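Local coordinates for protein glutamate--LysW ligase ArgX (PDB 3VPB) that probably catalyses the ATP-dependent, magnesium-requiring ligation of glutamate's amino group to the C-terminal glutamate side chain of the carrier protein LysW in arginine biosynthesis, at residues B[173-178]-B[210-215]; B[188-193]-B[201-206]; B[216-221]-B[236-241]. One frame throughout, in Å; residues are numbered along the deposited sequence.

Of the parts in contact, the start of strand 175-182 comes first along the chain and, with the turn before it, forms one half of interaction 1. The chain doubles back as strand 185-193, and a loop after it folds onto that strand's end in interaction 2, which is nested inside the longer loop that interaction 1 closes when residues 210-215 arrive. Only then does interaction 3 open, with helix 216-229 starting directly after residue 215 and packing on strand 233-241. All three involve one antiparallel sheet of the ATP-grasp domain: interaction 2 lies on its ligand side, interaction 3 joins it to the helix, and Asp176, Arg192 and Asp237 of the three contacts meet beside the nucleotide.

Interaction 1: residues B[173-178]-B[210-215]; sequences KGRDIR and SNIEVD. With ADP (adenosine-5'-diphosphate), chain L; GLU (glutamic acid), chain M; SO4 (sulfate ion), chain P.
The guanidinium of Arg175 meets CG2 of Ile212 obliquely, its NH1 3.8 Å from that methyl. Its charge is spent on another partner, for NH2 forms a salt bridge to Glu240, which Lys173 also reaches. Arg178 carries the other guanidinium, and a sulfate, probably from the crystallisation liquor, lies at its edge, with the sulfur in its plane: NH2 donates to sulfate O4 over 2.7 Å at a bent 149°. The CG of the bound glutamate stands obliquely to the same group, 3.6 Å from Arg178 NH1. NH2 also forms a salt bridge to Asp237 of the same chain, and NH1 one to Glu56 of the bound LysW chain.

Between the segments themselves the contact is small and largely apolar. Ile177 and Ile212 cross at a slant, CG2 of Ile177 lying 3.9 Å from CD1 of Ile212; branched aliphatic chains suit this spot because they fill it without polar groups to satisfy. With its CG1 between the backbone N and the carbonyl carbon (chi1 58°), Ile212 sends CD1 to Ile177 and keeps CG2 for Arg175.

Ile212 lies in the loop that follows strand 208-211. That strand and strand 175-182 belong to the antiparallel sheet of the ATP-grasp fold but are not neighbours in it; strand 185-193 runs between them, and Ile212 also touches its Ala191. Strand 175-182 thus offers Arg175 and Ile177 to one side of the sheet, and Asp176 and Arg178 to the ligands on the other. Asp176 OD1 accepts the ribose hydroxyl O3' of ADP at 2.6 Å and takes a salt bridge from Arg192 NH1.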
loop_
_atom_site.group_PDB
_atom_site.type_symbol
_atom_site.label_atom_id
_atom_site.label_comp_id
_atom_site.label_asym_id
_atom_site.label_seq_id
_atom_site.Cartn_x
_atom_site.Cartn_y
_atom_site.Cartn_z
ATOM N N LYS B 173 -13.375 5.877 -33.573
ATOM C CA LYS B 173 -12.871 4.977 -34.626
ATOM C C LYS B 173 -12.590 3.541 -34.199
ATOM O O LYS B 173 -12.424 2.658 -35.061
ATOM C CB LYS B 173 -11.632 5.581 -35.296
ATOM C CG LYS B 173 -11.951 6.836 -36.091
ATOM C CD LYS B 173 -10.700 7.315 -36.733
ATOM C CE LYS B 173 -10.955 8.438 -37.697
ATOM N NZ LYS B 173 -9.747 8.483 -38.545
ATOM N N GLY B 174 -12.547 3.302 -32.884
ATOM C CA GLY B 174 -12.322 1.979 -32.354
ATOM C C GLY B 174 -10.851 1.605 -32.318
ATOM O O GLY B 174 -10.503 0.442 -32.421
ATOM N N ARG B 175 -9.992 2.610 -32.191
ATOM C CA ARG B 175 -8.543 2.368 -32.182
ATOM C C ARG B 175 -7.836 3.589 -31.627
ATOM O O ARG B 175 -8.423 4.653 -31.515
ATOM C CB ARG B 175 -8.026 2.139 -33.608
ATOM C CG ARG B 175 -8.039 3.461 -34.387
ATOM C CD ARG B 175 -7.970 3.285 -35.838
ATOM N NE ARG B 175 -7.732 4.571 -36.523
ATOM C CZ ARG B 175 -7.494 4.659 -37.822
ATOM N NH1 ARG B 175 -7.445 3.536 -38.528
ATOM N NH2 ARG B 175 -7.288 5.840 -38.420
ATOM N N ASP B 176 -6.561 3.436 -31.297
ATOM C CA ASP B 176 -5.708 4.603 -31.219
ATOM C C ASP B 176 -4.480 4.397 -32.106
ATOM O O ASP B 176 -4.342 3.348 -32.746
ATOM C CB ASP B 176 -5.417 5.026 -29.771
ATOM C CG ASP B 176 -4.445 4.110 -29.052
ATOM O OD1 ASP B 176 -4.081 4.479 -27.914
ATOM O OD2 ASP B 176 -4.026 3.057 -29.619
ATOM N N ILE B 177 -3.638 5.412 -32.213
ATOM C CA ILE B 177 -2.478 5.315 -33.066
ATOM C C ILE B 177 -1.222 5.287 -32.200
ATOM O O ILE B 177 -1.094 6.056 -31.259
ATOM C CB ILE B 177 -2.451 6.469 -34.057
ATOM C CG1 ILE B 177 -3.689 6.388 -34.979
ATOM C CG2 ILE B 177 -1.166 6.452 -34.891
ATOM C CD1 ILE B 177 -3.909 7.704 -35.802
ATOM N N ARG B 178 -0.335 4.351 -32.503
ATOM C CA ARG B 178 0.939 4.237 -31.819
ATOM C C ARG B 178 2.041 4.477 -32.862
ATOM O O ARG B 178 2.075 3.805 -33.888
ATOM C CB ARG B 178 1.020 2.842 -31.187
ATOM C CG ARG B 178 2.425 2.356 -30.828
ATOM C CD ARG B 178 3.175 3.346 -29.946
ATOM N NE ARG B 178 2.662 3.459 -28.587
ATOM C CZ ARG B 178 2.958 2.606 -27.599
ATOM N NH1 ARG B 178 3.751 1.558 -27.814
ATOM N NH2 ARG B 178 2.458 2.799 -26.381
ATOM N N SER B 210 -2.925 -3.152 -36.602
ATOM C CA SER B 210 -3.116 -3.103 -38.050
ATOM C C SER B 210 -2.420 -1.867 -38.585
ATOM O O SER B 210 -2.175 -0.910 -37.849
ATOM C CB SER B 210 -4.598 -3.099 -38.440
ATOM O OG SER B 210 -5.232 -1.901 -38.050
ATOM N N ASN B 211 -2.098 -1.892 -39.875
ATOM C CA ASN B 211 -1.396 -0.753 -40.481
ATOM C C ASN B 211 -2.301 0.426 -40.848
ATOM O O ASN B 211 -3.524 0.265 -40.987
ATOM C CB ASN B 211 -0.533 -1.212 -41.672
ATOM C CG ASN B 211 -1.360 -1.738 -42.825
ATOM O OD1 ASN B 211 -2.284 -2.534 -42.631
ATOM N ND2 ASN B 211 -1.031 -1.295 -44.043
ATOM N N ILE B 212 -1.704 1.616 -40.981
ATOM C CA ILE B 212 -2.421 2.827 -41.415
ATOM C C ILE B 212 -1.605 3.600 -42.439
ATOM O O ILE B 212 -0.400 3.420 -42.555
ATOM C CB ILE B 212 -2.745 3.818 -40.238
ATOM C CG1 ILE B 212 -1.468 4.249 -39.506
ATOM C CG2 ILE B 212 -3.749 3.192 -39.272
ATOM C CD1 ILE B 212 -1.605 5.537 -38.636
ATOM N N GLU B 213 -2.272 4.481 -43.164
ATOM C CA GLU B 213 -1.562 5.468 -43.966
ATOM C C GLU B 213 -1.129 6.596 -43.045
ATOM O O GLU B 213 -1.932 7.114 -42.262
ATOM C CB GLU B 213 -2.460 6.012 -45.065
ATOM C CG GLU B 213 -1.686 6.819 -46.116
ATOM C CD GLU B 213 -2.274 6.693 -47.513
ATOM O OE1 GLU B 213 -3.435 6.245 -47.636
ATOM O OE2 GLU B 213 -1.571 7.036 -48.495
ATOM N N VAL B 214 0.142 6.966 -43.129
ATOM C CA VAL B 214 0.647 8.066 -42.339
ATOM C C VAL B 214 0.655 9.322 -43.197
ATOM O O VAL B 214 1.451 9.446 -44.134
ATOM C CB VAL B 214 2.058 7.788 -41.780
ATOM C CG1 VAL B 214 2.445 8.867 -40.776
ATOM C CG2 VAL B 214 2.127 6.396 -41.151
ATOM N N ASP B 215 -0.245 10.247 -42.888
ATOM C CA ASP B 215 -0.321 11.499 -43.634
ATOM C C ASP B 215 0.587 12.547 -43.006
ATOM O O ASP B 215 1.117 12.351 -41.898
ATOM C CB ASP B 215 -1.776 12.005 -43.725
ATOM C CG ASP B 215 -2.415 12.259 -42.354
ATOM O OD1 ASP B 215 -1.789 12.895 -41.475
ATOM O OD2 ASP B 215 -3.583 11.843 -42.176
HETATM P PB ADP L . -1.266 3.991 -20.626
HETATM O O1B ADP L . 0.024 4.661 -20.334
HETATM O O2B ADP L . -1.351 3.260 -21.956
HETATM O O3B ADP L . -1.842 3.173 -19.506
HETATM P PA ADP L . -3.086 5.818 -21.966
HETATM O O1A ADP L . -3.419 7.246 -21.546
HETATM O O2A ADP L . -2.341 5.491 -23.241
HETATM O O3A ADP L . -2.333 5.198 -20.687
HETATM O "O5'" ADP L . -4.490 5.038 -21.977
HETATM C "C5'" ADP L . -4.634 3.669 -22.355
HETATM C "C4'" ADP L . -5.774 3.528 -23.346
HETATM O "O4'" ADP L . -6.948 4.127 -22.787
HETATM C "C3'" ADP L . -5.481 4.314 -24.628
HETATM O "O3'" ADP L . -4.805 3.494 -25.589
HETATM C "C2'" ADP L . -6.862 4.694 -25.106
HETATM O "O2'" ADP L . -7.468 3.600 -25.809
HETATM C "C1'" ADP L . -7.612 4.874 -23.813
HETATM N N9 ADP L . -7.630 6.294 -23.414
HETATM C C8 ADP L . -6.832 6.913 -22.506
HETATM N N7 ADP L . -7.209 8.195 -22.397
HETATM C C5 ADP L . -8.251 8.394 -23.228
HETATM C C6 ADP L . -9.100 9.527 -23.617
HETATM N N6 ADP L . -8.921 10.728 -23.035
HETATM N N1 ADP L . -10.116 9.302 -24.503
HETATM C C2 ADP L . -10.323 8.110 -25.073
HETATM N N3 ADP L . -9.544 7.037 -24.778
HETATM C C4 ADP L . -8.520 7.145 -23.889
HETATM N N GLU M . 2.720 -1.088 -24.353
HETATM C CA GLU M . 2.116 -1.088 -25.713
HETATM C C GLU M . 0.710 -1.642 -25.641
HETATM O O GLU M . -0.122 -1.244 -26.477
HETATM C CB GLU M . 2.958 -1.932 -26.686
HETATM C CG GLU M . 2.537 -1.790 -28.138
HETATM C CD GLU M . 3.384 -2.627 -29.098
HETATM O OE1 GLU M . 3.754 -3.774 -28.741
HETATM O OE2 GLU M . 3.658 -2.116 -30.219
HETATM O OXT GLU M . 0.390 -2.499 -24.786
HETATM S S SO4 P . 1.435 1.955 -23.154
HETATM O O1 SO4 P . 1.704 2.631 -21.878
HETATM O O2 SO4 P . 0.961 0.615 -22.868
HETATM O O3 SO4 P . 0.485 2.675 -24.031
HETATM O O4 SO4 P . 2.705 1.780 -23.857
#

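Interaction 2: residues B[188-193]-B[201-206]; sequences GCYARN and ANVALG. With GLU (glutamic acid), chain M; ADP (adenosine-5'-diphosphate), chain L; SO4 (sulfate ion), chain P.
The pocket for the amino acid substrate lies where the end of strand 185-193 meets the loop 201-206, and Arg192, Tyr190 and Val203 line it together. CB of Arg192 sits 3.4 Å from Ala201 O, and the side chain then crosses that of Val203 at about a right angle, Arg192 CD being 3.9 Å from Val203 CG2. That methyl also touches Tyr190 OH, so the one branch of the valine packs against both residues.

The bound glutamate is gripped from both segments. Its O atom accepts from Val203 N at 2.8 Å and from Arg192 NH2 at 2.9 Å; Ala204 N donates to OXT at 3.0 Å, nearly straight at 161°. Arg192 bends at chi3 (-67°), bringing its guanidinium back so that the substrate oxygen lies at its edge, while NH1, already paired with Asp176, also bonds Asp237. At the far end of the ligand, Tyr190 OH donates to OE2 over 2.7 Å.

Asn202 turns the other way: its ND2 reaches ADP O2B at 3.0 Å and, more weakly, sulfate O2. A short 3-10 turn at 203-205 presents the backbone N-H groups of Val203 and Ala204 to the carboxylate. An amide side chain on the nucleotide and a strand arginine on the amino acid are consistent with the shared ATP and substrate site of the RimK-like ATP-grasp ligases.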
loop_
_atom_site.group_PDB
_atom_site.type_symbol
_atom_site.label_atom_id
_atom_site.label_comp_id
_atom_site.label_asym_id
_atom_site.label_seq_id
_atom_site.Cartn_x
_atom_site.Cartn_y
_atom_site.Cartn_z
ATOM N N GLY B 188 7.726 5.036 -37.662
ATOM C CA GLY B 188 6.518 4.479 -38.240
ATOM C C GLY B 188 5.375 4.588 -37.251
ATOM O O GLY B 188 5.586 4.970 -36.092
ATOM N N CYS B 189 4.181 4.235 -37.730
ATOM C CA CYS B 189 2.948 4.289 -36.937
ATOM C C CYS B 189 2.086 3.105 -37.287
ATOM O O CYS B 189 2.169 2.546 -38.393
ATOM C CB CYS B 189 2.138 5.568 -37.225
ATOM S SG CYS B 189 2.900 7.145 -36.854
ATOM N N TYR B 190 1.229 2.715 -36.355
ATOM C CA TYR B 190 0.237 1.721 -36.666
ATOM C C TYR B 190 -0.992 1.967 -35.784
ATOM O O TYR B 190 -0.962 2.831 -34.885
ATOM C CB TYR B 190 0.801 0.296 -36.549
ATOM C CG TYR B 190 0.907 -0.213 -35.146
ATOM C CD1 TYR B 190 1.945 0.194 -34.326
ATOM C CD2 TYR B 190 -0.043 -1.102 -34.635
ATOM C CE1 TYR B 190 2.047 -0.269 -33.029
ATOM C CE2 TYR B 190 0.055 -1.568 -33.367
ATOM C CZ TYR B 190 1.105 -1.142 -32.566
ATOM O OH TYR B 190 1.193 -1.587 -31.282
ATOM N N ALA B 191 -2.062 1.228 -36.051
ATOM C CA ALA B 191 -3.290 1.331 -35.282
ATOM C C ALA B 191 -3.412 0.169 -34.308
ATOM O O ALA B 191 -3.204 -0.975 -34.691
ATOM C CB ALA B 191 -4.497 1.319 -36.234
ATOM N N ARG B 192 -3.769 0.468 -33.062
ATOM C CA ARG B 192 -4.122 -0.566 -32.076
ATOM C C ARG B 192 -5.636 -0.583 -31.983
ATOM O O ARG B 192 -6.234 0.388 -31.477
ATOM C CB ARG B 192 -3.536 -0.216 -30.711
ATOM C CG ARG B 192 -2.029 -0.275 -30.648
ATOM C CD ARG B 192 -1.513 0.103 -29.274
ATOM N NE ARG B 192 -1.769 1.515 -28.984
ATOM C CZ ARG B 192 -1.228 2.187 -27.963
ATOM N NH1 ARG B 192 -1.521 3.474 -27.792
ATOM N NH2 ARG B 192 -0.389 1.585 -27.116
ATOM N N ASN B 193 -6.253 -1.663 -32.469
ATOM C CA ASN B 193 -7.719 -1.754 -32.527
ATOM C C ASN B 193 -8.277 -2.342 -31.262
ATOM O O ASN B 193 -7.834 -3.394 -30.818
ATOM C CB ASN B 193 -8.158 -2.560 -33.751
ATOM C CG ASN B 193 -7.741 -1.885 -35.043
ATOM O OD1 ASN B 193 -8.403 -0.954 -35.501
ATOM N ND2 ASN B 193 -6.604 -2.312 -35.607
ATOM N N ALA B 201 -7.116 0.584 -25.839
ATOM C CA ALA B 201 -6.545 0.035 -27.063
ATOM C C ALA B 201 -5.299 -0.783 -26.830
ATOM O O ALA B 201 -4.801 -1.420 -27.776
ATOM C CB ALA B 201 -6.246 1.191 -28.077
ATOM N N ASN B 202 -4.778 -0.793 -25.600
ATOM C CA ASN B 202 -3.460 -1.407 -25.380
ATOM C C ASN B 202 -3.318 -2.840 -25.914
ATOM O O ASN B 202 -4.208 -3.703 -25.690
ATOM C CB ASN B 202 -3.085 -1.397 -23.893
ATOM C CG ASN B 202 -3.190 -0.013 -23.283
ATOM O OD1 ASN B 202 -4.302 0.516 -23.076
ATOM N ND2 ASN B 202 -2.041 0.570 -22.962
ATOM N N VAL B 203 -2.202 -3.100 -26.588
ATOM C CA VAL B 203 -1.876 -4.469 -27.025
ATOM C C VAL B 203 -1.831 -5.411 -25.812
ATOM O O VAL B 203 -2.302 -6.550 -25.892
ATOM C CB VAL B 203 -0.562 -4.541 -27.824
ATOM C CG1 VAL B 203 -0.231 -5.965 -28.195
ATOM C CG2 VAL B 203 -0.684 -3.737 -29.096
ATOM N N ALA B 204 -1.315 -4.912 -24.687
ATOM C CA ALA B 204 -1.305 -5.680 -23.426
ATOM C C ALA B 204 -2.693 -6.117 -22.962
ATOM O O ALA B 204 -2.825 -7.055 -22.177
ATOM C CB ALA B 204 -0.611 -4.866 -22.315
ATOM N N LEU B 205 -3.729 -5.412 -23.422
ATOM C CA LEU B 205 -5.104 -5.713 -23.057
ATOM C C LEU B 205 -5.892 -6.436 -24.141
ATOM O O LEU B 205 -7.094 -6.636 -23.984
ATOM C CB LEU B 205 -5.841 -4.430 -22.635
ATOM C CG LEU B 205 -5.364 -3.837 -21.307
ATOM C CD1 LEU B 205 -5.924 -2.429 -21.167
ATOM C CD2 LEU B 205 -5.802 -4.739 -20.112
ATOM N N GLY B 206 -5.232 -6.828 -25.229
ATOM C CA GLY B 206 -5.918 -7.485 -26.343
ATOM C C GLY B 206 -6.058 -6.632 -27.610
ATOM O O GLY B 206 -6.610 -7.091 -28.624
HETATM N N GLU M . 2.720 -1.088 -24.353
HETATM C CA GLU M . 2.116 -1.088 -25.713
HETATM C C GLU M . 0.710 -1.642 -25.641
HETATM O O GLU M . -0.122 -1.244 -26.477
HETATM C CB GLU M . 2.958 -1.932 -26.686
HETATM C CG GLU M . 2.537 -1.790 -28.138
HETATM C CD GLU M . 3.384 -2.627 -29.098
HETATM O OE1 GLU M . 3.754 -3.774 -28.741
HETATM O OE2 GLU M . 3.658 -2.116 -30.219
HETATM O OXT GLU M . 0.390 -2.499 -24.786
HETATM P PB ADP L . -1.266 3.991 -20.626
HETATM O O1B ADP L . 0.024 4.661 -20.334
HETATM O O2B ADP L . -1.351 3.260 -21.956
HETATM O O3B ADP L . -1.842 3.173 -19.506
HETATM P PA ADP L . -3.086 5.818 -21.966
HETATM O O1A ADP L . -3.419 7.246 -21.546
HETATM O O2A ADP L . -2.341 5.491 -23.241
HETATM O O3A ADP L . -2.333 5.198 -20.687
HETATM O "O5'" ADP L . -4.490 5.038 -21.977
HETATM C "C5'" ADP L . -4.634 3.669 -22.355
HETATM C "C4'" ADP L . -5.774 3.528 -23.346
HETATM O "O4'" ADP L . -6.948 4.127 -22.787
HETATM C "C3'" ADP L . -5.481 4.314 -24.628
HETATM O "O3'" ADP L . -4.805 3.494 -25.589
HETATM C "C2'" ADP L . -6.862 4.694 -25.106
HETATM O "O2'" ADP L . -7.468 3.600 -25.809
HETATM C "C1'" ADP L . -7.612 4.874 -23.813
HETATM N N9 ADP L . -7.630 6.294 -23.414
HETATM C C8 ADP L . -6.832 6.913 -22.506
HETATM N N7 ADP L . -7.209 8.195 -22.397
HETATM C C5 ADP L . -8.251 8.394 -23.228
HETATM C C6 ADP L . -9.100 9.527 -23.617
HETATM N N6 ADP L . -8.921 10.728 -23.035
HETATM N N1 ADP L . -10.116 9.302 -24.503
HETATM C C2 ADP L . -10.323 8.110 -25.073
HETATM N N3 ADP L . -9.544 7.037 -24.778
HETATM C C4 ADP L . -8.520 7.145 -23.889
HETATM S S SO4 P . 1.435 1.955 -23.154
HETATM O O1 SO4 P . 1.704 2.631 -21.878
HETATM O O2 SO4 P . 0.961 0.615 -22.868
HETATM O O3 SO4 P . 0.485 2.675 -24.031
HETATM O O4 SO4 P . 2.705 1.780 -23.857
#

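Interaction 3: residues B[216-221]-B[236-241]; sequences EKLKET and IDILEH. With MG (magnesium ion), chain N; ADP (adenosine-5'-diphosphate), chain L.
Leu218 and Ile238 form the tight centre of this contact, their CD1 methyls 3.6 Å apart as the two chains slant past each other. Leu218 turns its CG anti to the backbone N (chi1 -178°), which brings the end of a side chain that starts out obliquely in towards the strand; Ile238 points toward the helix and extends its CD1 to meet it. Both are buried; leucine on the helix and beta-branched isoleucine on the strand both bring apolar methyls to this interface.

Thr221 fits more loosely, its CG2 4.4 Å from Ile238 CD1. Its hydroxyl turns back into the helix: OG1 donates to Lys217 O over 2.7 Å, 29° out of the carbonyl plane, while Thr221 N reaches the same oxygen from the opposite face. A threonine can therefore lend its methyl to the core and satisfy its polar end locally. Glu216, Lys217 and Glu220, by contrast, are charged residues on the solvent side of the helix.

The other face of the strand serves the nucleotide. Asp237 OD2 binds the magnesium ion at 2.1 Å, alongside ADP O2A and O2B, a water and Glu250, and Leu239 CD1 packs 3.7 Å from C6 of the adenine.

Strand 233-241 runs between strands 175-182 and 245-252, with helix 216-229 laid across the side away from ADP. From that helix Leu218 also touches Tyr246 and Thr221 touches Val248 on strand 245-252, while Val222 continues the packing on Ile236 and Ile238.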
loop_
_atom_site.group_PDB
_atom_site.type_symbol
_atom_site.label_atom_id
_atom_site.label_comp_id
_atom_site.label_asym_id
_atom_site.label_seq_id
_atom_site.Cartn_x
_atom_site.Cartn_y
_atom_site.Cartn_z
ATOM N N GLU B 216 0.771 13.660 -43.708
ATOM C CA GLU B 216 1.688 14.684 -43.245
ATOM C C GLU B 216 1.365 15.248 -41.864
ATOM O O GLU B 216 2.280 15.426 -41.066
ATOM C CB GLU B 216 1.853 15.810 -44.272
ATOM C CG GLU B 216 3.065 15.604 -45.165
ATOM C CD GLU B 216 4.393 15.521 -44.384
ATOM O OE1 GLU B 216 4.552 16.217 -43.349
ATOM O OE2 GLU B 216 5.286 14.753 -44.811
ATOM N N LYS B 217 0.086 15.521 -41.593
ATOM C CA LYS B 217 -0.324 16.118 -40.321
ATOM C C LYS B 217 0.062 15.196 -39.165
ATOM O O LYS B 217 0.459 15.665 -38.120
ATOM C CB LYS B 217 -1.831 16.374 -40.272
ATOM C CG LYS B 217 -2.378 17.297 -41.369
ATOM C CD LYS B 217 -3.719 16.791 -41.937
ATOM C CE LYS B 217 -3.526 15.599 -42.900
ATOM N NZ LYS B 217 -2.298 15.716 -43.789
ATOM N N LEU B 218 -0.075 13.889 -39.369
ATOM C CA LEU B 218 0.292 12.909 -38.326
ATOM C C LEU B 218 1.789 12.939 -38.064
ATOM O O LEU B 218 2.213 13.006 -36.910
ATOM C CB LEU B 218 -0.132 11.500 -38.722
ATOM C CG LEU B 218 0.142 10.375 -37.718
ATOM C CD1 LEU B 218 -0.364 10.721 -36.307
ATOM C CD2 LEU B 218 -0.445 9.079 -38.232
ATOM N N LYS B 219 2.580 12.898 -39.138
ATOM C CA LYS B 219 4.033 12.914 -39.015
ATOM C C LYS B 219 4.490 14.172 -38.277
ATOM O O LYS B 219 5.318 14.089 -37.382
ATOM C CB LYS B 219 4.713 12.822 -40.399
ATOM C CG LYS B 219 6.222 13.148 -40.386
ATOM C CD LYS B 219 6.607 13.963 -41.637
ATOM C CE LYS B 219 7.709 15.019 -41.381
ATOM N NZ LYS B 219 7.400 16.220 -40.509
ATOM N N GLU B 220 3.932 15.322 -38.667
ATOM C CA GLU B 220 4.290 16.628 -38.110
ATOM C C GLU B 220 3.956 16.685 -36.626
ATOM O O GLU B 220 4.715 17.235 -35.832
ATOM C CB GLU B 220 3.517 17.736 -38.844
ATOM C CG GLU B 220 3.988 17.953 -40.255
ATOM C CD GLU B 220 2.973 18.691 -41.156
ATOM O OE1 GLU B 220 1.804 18.947 -40.745
ATOM O OE2 GLU B 220 3.363 19.010 -42.301
ATOM N N THR B 221 2.809 16.109 -36.274
ATOM C CA THR B 221 2.375 16.054 -34.876
ATOM C C THR B 221 3.370 15.258 -34.046
ATOM O O THR B 221 3.841 15.756 -33.022
ATOM C CB THR B 221 0.970 15.446 -34.742
ATOM O OG1 THR B 221 0.054 16.231 -35.517
ATOM C CG2 THR B 221 0.531 15.453 -33.292
ATOM N N ILE B 236 4.752 7.107 -28.977
ATOM C CA ILE B 236 3.772 8.165 -28.845
ATOM C C ILE B 236 2.400 7.551 -29.109
ATOM O O ILE B 236 2.231 6.759 -30.064
ATOM C CB ILE B 236 3.997 9.303 -29.876
ATOM C CG1 ILE B 236 5.466 9.742 -29.953
ATOM C CG2 ILE B 236 3.140 10.530 -29.521
ATOM C CD1 ILE B 236 6.430 8.848 -30.837
ATOM N N ASP B 237 1.439 7.905 -28.248
ATOM C CA ASP B 237 0.056 7.489 -28.400
ATOM C C ASP B 237 -0.734 8.694 -28.902
ATOM O O ASP B 237 -0.679 9.789 -28.313
ATOM C CB ASP B 237 -0.581 7.051 -27.058
ATOM C CG ASP B 237 0.006 5.774 -26.471
ATOM O OD1 ASP B 237 1.133 5.371 -26.798
ATOM O OD2 ASP B 237 -0.701 5.142 -25.626
ATOM N N ILE B 238 -1.494 8.483 -29.978
ATOM C CA ILE B 238 -2.351 9.540 -30.523
ATOM C C ILE B 238 -3.816 9.089 -30.646
ATOM O O ILE B 238 -4.103 7.944 -30.992
ATOM C CB ILE B 238 -1.784 10.036 -31.880
ATOM C CG1 ILE B 238 -0.537 10.883 -31.603
ATOM C CG2 ILE B 238 -2.851 10.837 -32.685
ATOM C CD1 ILE B 238 0.333 11.126 -32.818
ATOM N N LEU B 239 -4.727 9.997 -30.281
ATOM C CA LEU B 239 -6.158 9.785 -30.392
ATOM C C LEU B 239 -6.699 10.649 -31.518
ATOM O O LEU B 239 -6.129 11.710 -31.844
ATOM C CB LEU B 239 -6.878 10.155 -29.091
ATOM C CG LEU B 239 -6.478 9.317 -27.873
ATOM C CD1 LEU B 239 -6.877 10.038 -26.586
ATOM C CD2 LEU B 239 -7.119 7.944 -28.011
ATOM N N GLU B 240 -7.805 10.209 -32.111
ATOM C CA GLU B 240 -8.384 10.934 -33.262
ATOM C C GLU B 240 -9.717 11.529 -32.843
ATOM O O GLU B 240 -10.653 10.780 -32.480
ATOM C CB GLU B 240 -8.572 9.989 -34.447
ATOM C CG GLU B 240 -7.248 9.398 -34.942
ATOM C CD GLU B 240 -7.440 8.124 -35.739
ATOM O OE1 GLU B 240 -7.690 7.052 -35.137
ATOM O OE2 GLU B 240 -7.320 8.182 -36.978
ATOM N N HIS B 241 -9.764 12.859 -32.811
ATOM C CA HIS B 241 -10.943 13.600 -32.368
ATOM C C HIS B 241 -11.782 13.945 -33.592
ATOM O O HIS B 241 -11.233 14.426 -34.590
ATOM C CB HIS B 241 -10.528 14.891 -31.644
ATOM C CG HIS B 241 -11.651 15.558 -30.913
ATOM N ND1 HIS B 241 -12.595 16.341 -31.546
ATOM C CD2 HIS B 241 -11.991 15.546 -29.602
ATOM C CE1 HIS B 241 -13.452 16.801 -30.656
ATOM N NE2 HIS B 241 -13.117 16.322 -29.471
HETATM MG MG MG N . -0.857 4.295 -23.743
HETATM P PB ADP L . -1.266 3.991 -20.626
HETATM O O1B ADP L . 0.024 4.661 -20.334
HETATM O O2B ADP L . -1.351 3.260 -21.956
HETATM O O3B ADP L . -1.842 3.173 -19.506
HETATM P PA ADP L . -3.086 5.818 -21.966
HETATM O O1A ADP L . -3.419 7.246 -21.546
HETATM O O2A ADP L . -2.341 5.491 -23.241
HETATM O O3A ADP L . -2.333 5.198 -20.687
HETATM O "O5'" ADP L . -4.490 5.038 -21.977
HETATM C "C5'" ADP L . -4.634 3.669 -22.355
HETATM C "C4'" ADP L . -5.774 3.528 -23.346
HETATM O "O4'" ADP L . -6.948 4.127 -22.787
HETATM C "C3'" ADP L . -5.481 4.314 -24.628
HETATM O "O3'" ADP L . -4.805 3.494 -25.589
HETATM C "C2'" ADP L . -6.862 4.694 -25.106
HETATM O "O2'" ADP L . -7.468 3.600 -25.809
HETATM C "C1'" ADP L . -7.612 4.874 -23.813
HETATM N N9 ADP L . -7.630 6.294 -23.414
HETATM C C8 ADP L . -6.832 6.913 -22.506
HETATM N N7 ADP L . -7.209 8.195 -22.397
HETATM C C5 ADP L . -8.251 8.394 -23.228
HETATM C C6 ADP L . -9.100 9.527 -23.617
HETATM N N6 ADP L . -8.921 10.728 -23.035
HETATM N N1 ADP L . -10.116 9.302 -24.503
HETATM C C2 ADP L . -10.323 8.110 -25.073
HETATM N N3 ADP L . -9.544 7.037 -24.778
HETATM C C4 ADP L . -8.520 7.145 -23.889
HETATM O O HOH W 1 -2.183 3.017 -24.813
#